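Local coordinates for pyocin sheath PA0622 (Pseudomonas aeruginosa, PDB 6PYT), which probably forms the contractile sheath around the tube of a pyocin, a phage-tail-like particle, at residues A16-L21 and I72-Q77; S24-L29 and Q77-A82. All coordinates share one frame; numbering follows the deposited sequence.

Contact 2 joins the neighbouring strands 21-33 and 76-86; contact 1 lies where the chain enters them, and the two share Gln77, with centres about 13 Å apart. Contact 2 is the buried one: parallel strands bonded through their backbones and flanked by aliphatic side chains. Contact 1 lies about 16 Å from the centre of the chain, against about 10 Å for contact 2, and is partly open; there one polar side-chain pair and one backbone bond hold a loop to the turn after helix 64-73 and the first residues of strand 76-86. That helix connects the two, since Ile72 packs on Ile27 and Leu29. Other chains reach contact 1 but do not touch contact 2.

Contact 1 (A16-L21 and I72-Q77); sequences ARTIAL and IYNRAQ
Thr18 and Asn74 meet with their side chains at about a right angle, where the loop leading into strand 21-33 passes the turn between helix 64-73 and strand 76-86, at the entry to two neighbouring parallel strands of an alpha/beta sheet. Thr18 donates from OG1 to OD1 of Asn74 over 3.0 Å, in the carbonyl plane and on a lone pair. The hydroxyl reaches across because OG1 lies anti to the backbone N of Thr18 (chi1 173°). Lys52, on helix 52-58, gives OD1 a second hydrogen bond through NZ, so the amide oxygen is gripped by both a hydroxyl and the lysine's probably charged ammonium group. Beyond this pair, Ala20 turns its methyl onto the backbone of the turn, CB lying 3.4 Å from Arg75 O. The turn itself is tied back to the helix by Ile72 O, which accepts from the backbone N atoms of both Arg75 and Ala76. Arg75 directs its CB away from the loop, and its side chain makes a cation-pi contact with Trp210. Earlier in the loop, Arg17 forms another with Tyr337 of a second subunit. Past Ala20, Gln77 N donates to Leu21 O at 3.0 Å, nearly straight at 173°, with the donor 39° out of the carbonyl plane.

Contact 2 (S24-L29 and Q77-A82); sequences SSVIGL and QAVIVA
Val26 sets CG1 beside its backbone N (chi1 -70°), while Val79 carries its own CG1 anti to N (chi1 174°); with these rotations the two side chains lie side by side, pointing the same way, and Val26 CG1 touches Val79 CG1 at 3.7 Å. On the other face, the side chain of Leu29 slants across that of Ile80, with Leu29 CB 3.8 Å from Ile80 CG2. Ile27 joins this face, its CD1 4.1 Å from Ala78 CB. Three backbone bonds hold the strands together. Ile27 N donates to Val79 O and Ile27 O accepts from Val81 N, both at 2.9 Å and both nearly along the C=O axis, though bent at the hydrogen. Leu29 N to Val81 O is straighter, at 170°. Alpha-carbon hydrogens add weaker contacts to the same carbonyls, as from Gly28 CA to Val81 O at 3.4 Å. Helix 64-73 covers the Ile27, Leu29 and Ile80 face through Cys69, Ile72 and Tyr73; Ala123 packs on Val26 and Val81 on the reverse. Gly28 bonds onward to Leu127 and Val129, and Ile80 to Leu49, so both strands are interior to the mixed sheet. Neighbouring parallel strands in register, with a helix packed on one face, are typical of an alpha/beta sheet core.

Contact 1 (A16-L21 and I72-Q77)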
loop_
_atom_site.group_PDB
_atom_site.type_symbol
_atom_site.label_atom_id
_atom_site.label_comp_id
_atom_site.label_asym_id
_atom_site.label_seq_id
_atom_site.Cartn_x
_atom_site.Cartn_y
_atom_site.Cartn_z
ATOM N N ALA B 16 4.265 3.300 57.759
ATOM C CA ALA B 16 4.110 4.168 56.588
ATOM C C ALA B 16 5.404 4.477 55.848
ATOM O O ALA B 16 5.967 5.555 56.070
ATOM C CB ALA B 16 3.429 5.479 56.992
ATOM N N ARG B 17 5.898 3.509 55.053
ATOM C CA ARG B 17 7.259 3.457 54.507
ATOM C C ARG B 17 7.713 4.769 53.863
ATOM O O ARG B 17 6.915 5.590 53.400
ATOM C CB ARG B 17 7.370 2.333 53.469
ATOM C CG ARG B 17 6.639 2.646 52.185
ATOM C CD ARG B 17 6.773 1.608 51.075
ATOM N NE ARG B 17 8.159 1.404 50.695
ATOM C CZ ARG B 17 8.549 0.627 49.691
ATOM N NH1 ARG B 17 7.660 0.047 48.899
ATOM N NH2 ARG B 17 9.843 0.488 49.428
ATOM N N THR B 18 9.025 4.949 53.837
ATOM C CA THR B 18 9.681 6.240 53.703
ATOM C C THR B 18 10.676 6.224 52.550
ATOM O O THR B 18 11.869 6.485 52.727
ATOM C CB THR B 18 10.307 6.616 55.047
ATOM O OG1 THR B 18 11.097 7.806 54.913
ATOM C CG2 THR B 18 11.105 5.439 55.663
ATOM N N ILE B 19 10.170 5.848 51.363
ATOM C CA ILE B 19 10.954 5.679 50.137
ATOM C C ILE B 19 11.809 6.898 49.832
ATOM O O ILE B 19 11.368 8.046 49.942
ATOM C CB ILE B 19 10.027 5.336 48.952
ATOM C CG1 ILE B 19 8.779 6.233 48.892
ATOM C CG2 ILE B 19 9.645 3.880 48.962
ATOM C CD1 ILE B 19 8.880 7.435 47.968
ATOM N N ALA B 20 13.066 6.634 49.500
ATOM C CA ALA B 20 14.044 7.664 49.215
ATOM C C ALA B 20 14.969 7.128 48.140
ATOM O O ALA B 20 15.098 5.914 47.961
ATOM C CB ALA B 20 14.824 8.053 50.470
ATOM N N LEU B 21 15.591 8.039 47.405
ATOM C CA LEU B 21 16.556 7.626 46.396
ATOM C C LEU B 21 17.798 7.069 47.076
ATOM O O LEU B 21 18.306 7.679 48.024
ATOM C CB LEU B 21 16.947 8.784 45.478
ATOM C CG LEU B 21 16.105 9.090 44.237
ATOM C CD1 LEU B 21 14.771 9.729 44.584
ATOM C CD2 LEU B 21 16.902 9.978 43.291
ATOM N N ILE B 72 17.967 11.514 58.160
ATOM C CA ILE B 72 18.669 11.343 56.896
ATOM C C ILE B 72 17.940 10.363 55.993
ATOM O O ILE B 72 17.816 10.587 54.788
ATOM C CB ILE B 72 20.116 10.900 57.182
ATOM C CG1 ILE B 72 20.829 11.975 57.991
ATOM C CG2 ILE B 72 20.873 10.661 55.905
ATOM C CD1 ILE B 72 22.154 11.550 58.525
ATOM N N TYR B 73 17.400 9.295 56.567
ATOM C CA TYR B 73 16.739 8.252 55.799
ATOM C C TYR B 73 15.371 8.660 55.275
ATOM O O TYR B 73 14.816 7.945 54.439
ATOM C CB TYR B 73 16.638 7.005 56.665
ATOM C CG TYR B 73 17.963 6.314 56.832
ATOM C CD1 TYR B 73 18.907 6.362 55.829
ATOM C CD2 TYR B 73 18.299 5.685 58.019
ATOM C CE1 TYR B 73 20.116 5.754 55.970
ATOM C CE2 TYR B 73 19.525 5.087 58.177
ATOM C CZ TYR B 73 20.423 5.117 57.144
ATOM O OH TYR B 73 21.648 4.520 57.280
ATOM N N ASN B 74 14.818 9.783 55.726
ATOM C CA ASN B 74 13.605 10.295 55.110
ATOM C C ASN B 74 13.873 10.972 53.778
ATOM O O ASN B 74 12.928 11.207 53.020
ATOM C CB ASN B 74 12.905 11.289 56.033
ATOM C CG ASN B 74 12.344 10.636 57.268
ATOM O OD1 ASN B 74 11.857 9.510 57.222
ATOM N ND2 ASN B 74 12.393 11.348 58.384
ATOM N N ARG B 75 15.123 11.287 53.478
ATOM C CA ARG B 75 15.454 11.980 52.246
ATOM C C ARG B 75 16.361 11.178 51.333
ATOM O O ARG B 75 16.159 11.182 50.118
ATOM C CB ARG B 75 16.091 13.330 52.576
ATOM C CG ARG B 75 16.325 14.216 51.380
ATOM C CD ARG B 75 15.043 14.380 50.599
ATOM N NE ARG B 75 15.101 15.424 49.604
ATOM C CZ ARG B 75 14.282 15.500 48.567
ATOM N NH1 ARG B 75 13.387 14.543 48.362
ATOM N NH2 ARG B 75 14.371 16.502 47.720
ATOM N N ALA B 76 17.337 10.469 51.879
ATOM C CA ALA B 76 18.240 9.675 51.067
ATOM C C ALA B 76 18.538 8.372 51.777
ATOM O O ALA B 76 18.662 8.340 53.000
ATOM C CB ALA B 76 19.541 10.427 50.786
ATOM N N GLN B 77 18.657 7.298 51.005
ATOM C CA GLN B 77 19.049 6.000 51.546
ATOM C C GLN B 77 20.576 5.939 51.564
ATOM O O GLN B 77 21.228 5.231 50.798
ATOM C CB GLN B 77 18.430 4.879 50.724
ATOM C CG GLN B 77 18.541 3.494 51.324
ATOM C CD GLN B 77 17.923 2.439 50.435
ATOM O OE1 GLN B 77 17.436 2.739 49.345
ATOM N NE2 GLN B 77 17.943 1.195 50.889
#

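Contact 2 (S24-L29 and Q77-A82)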
loop_
_atom_site.group_PDB
_atom_site.type_symbol
_atom_site.label_atom_id
_atom_site.label_comp_id
_atom_site.label_asym_id
_atom_site.label_seq_id
_atom_site.Cartn_x
_atom_site.Cartn_y
_atom_site.Cartn_z
ATOM N N SER B 24 24.925 7.531 47.040
ATOM C CA SER B 24 26.264 6.975 47.166
ATOM C C SER B 24 27.129 7.713 48.173
ATOM O O SER B 24 28.197 7.209 48.530
ATOM C CB SER B 24 26.977 6.976 45.810
ATOM O OG SER B 24 26.327 6.117 44.888
ATOM N N SER B 25 26.706 8.886 48.627
ATOM C CA SER B 25 27.501 9.649 49.573
ATOM C C SER B 25 27.465 9.005 50.952
ATOM O O SER B 25 26.481 8.375 51.343
ATOM C CB SER B 25 26.991 11.084 49.657
ATOM O OG SER B 25 27.705 11.812 50.632
ATOM N N VAL B 26 28.562 9.163 51.687
ATOM C CA VAL B 26 28.694 8.639 53.040
ATOM C C VAL B 26 28.722 9.808 54.013
ATOM O O VAL B 26 29.224 10.888 53.688
ATOM C CB VAL B 26 29.941 7.749 53.182
ATOM C CG1 VAL B 26 29.750 6.483 52.423
ATOM C CG2 VAL B 26 31.098 8.427 52.579
ATOM N N ILE B 27 28.153 9.596 55.196
ATOM C CA ILE B 27 27.888 10.655 56.165
ATOM C C ILE B 27 28.451 10.225 57.509
ATOM O O ILE B 27 28.215 9.107 57.962
ATOM C CB ILE B 27 26.377 10.949 56.278
ATOM C CG1 ILE B 27 25.843 11.525 54.970
ATOM C CG2 ILE B 27 26.077 11.902 57.402
ATOM C CD1 ILE B 27 24.358 11.617 54.913
ATOM N N GLY B 28 29.216 11.125 58.155
ATOM C CA GLY B 28 29.775 10.856 59.454
ATOM C C GLY B 28 28.938 11.488 60.540
ATOM O O GLY B 28 28.814 12.710 60.610
ATOM N N LEU B 29 28.373 10.651 61.402
ATOM C CA LEU B 29 27.385 11.069 62.379
ATOM C C LEU B 29 27.901 10.776 63.779
ATOM O O LEU B 29 28.594 9.783 64.004
ATOM C CB LEU B 29 26.052 10.350 62.129
ATOM C CG LEU B 29 24.734 10.846 62.716
ATOM C CD1 LEU B 29 23.632 10.460 61.782
ATOM C CD2 LEU B 29 24.452 10.252 64.059
ATOM N N GLN B 77 18.657 7.298 51.005
ATOM C CA GLN B 77 19.049 6.000 51.546
ATOM C C GLN B 77 20.576 5.939 51.564
ATOM O O GLN B 77 21.228 5.231 50.798
ATOM C CB GLN B 77 18.430 4.879 50.724
ATOM C CG GLN B 77 18.541 3.494 51.324
ATOM C CD GLN B 77 17.923 2.439 50.435
ATOM O OE1 GLN B 77 17.436 2.739 49.345
ATOM N NE2 GLN B 77 17.943 1.195 50.889
ATOM N N ALA B 78 21.143 6.728 52.466
ATOM C CA ALA B 78 22.566 7.007 52.474
ATOM C C ALA B 78 23.303 6.046 53.392
ATOM O O ALA B 78 22.714 5.342 54.211
ATOM C CB ALA B 78 22.820 8.447 52.908
ATOM N N VAL B 79 24.613 6.026 53.244
ATOM C CA VAL B 79 25.481 5.231 54.097
ATOM C C VAL B 79 25.974 6.126 55.220
ATOM O O VAL B 79 26.486 7.219 54.972
ATOM C CB VAL B 79 26.651 4.648 53.291
ATOM C CG1 VAL B 79 27.628 3.957 54.203
ATOM C CG2 VAL B 79 26.137 3.685 52.250
ATOM N N ILE B 80 25.791 5.686 56.460
ATOM C CA ILE B 80 26.104 6.503 57.623
ATOM C C ILE B 80 27.084 5.745 58.500
ATOM O O ILE B 80 26.746 4.691 59.049
ATOM C CB ILE B 80 24.847 6.873 58.419
ATOM C CG1 ILE B 80 23.884 7.685 57.562
ATOM C CG2 ILE B 80 25.218 7.671 59.634
ATOM C CD1 ILE B 80 22.520 7.814 58.160
ATOM N N VAL B 81 28.291 6.279 58.635
ATOM C CA VAL B 81 29.230 5.844 59.658
ATOM C C VAL B 81 28.895 6.632 60.917
ATOM O O VAL B 81 29.149 7.835 60.993
ATOM C CB VAL B 81 30.680 6.065 59.220
ATOM C CG1 VAL B 81 31.635 5.744 60.340
ATOM C CG2 VAL B 81 30.986 5.206 58.020
ATOM N N ALA B 82 28.299 5.967 61.895
ATOM C CA ALA B 82 27.789 6.621 63.088
ATOM C C ALA B 82 28.570 6.180 64.315
ATOM O O ALA B 82 28.861 4.995 64.479
ATOM C CB ALA B 82 26.304 6.316 63.271
#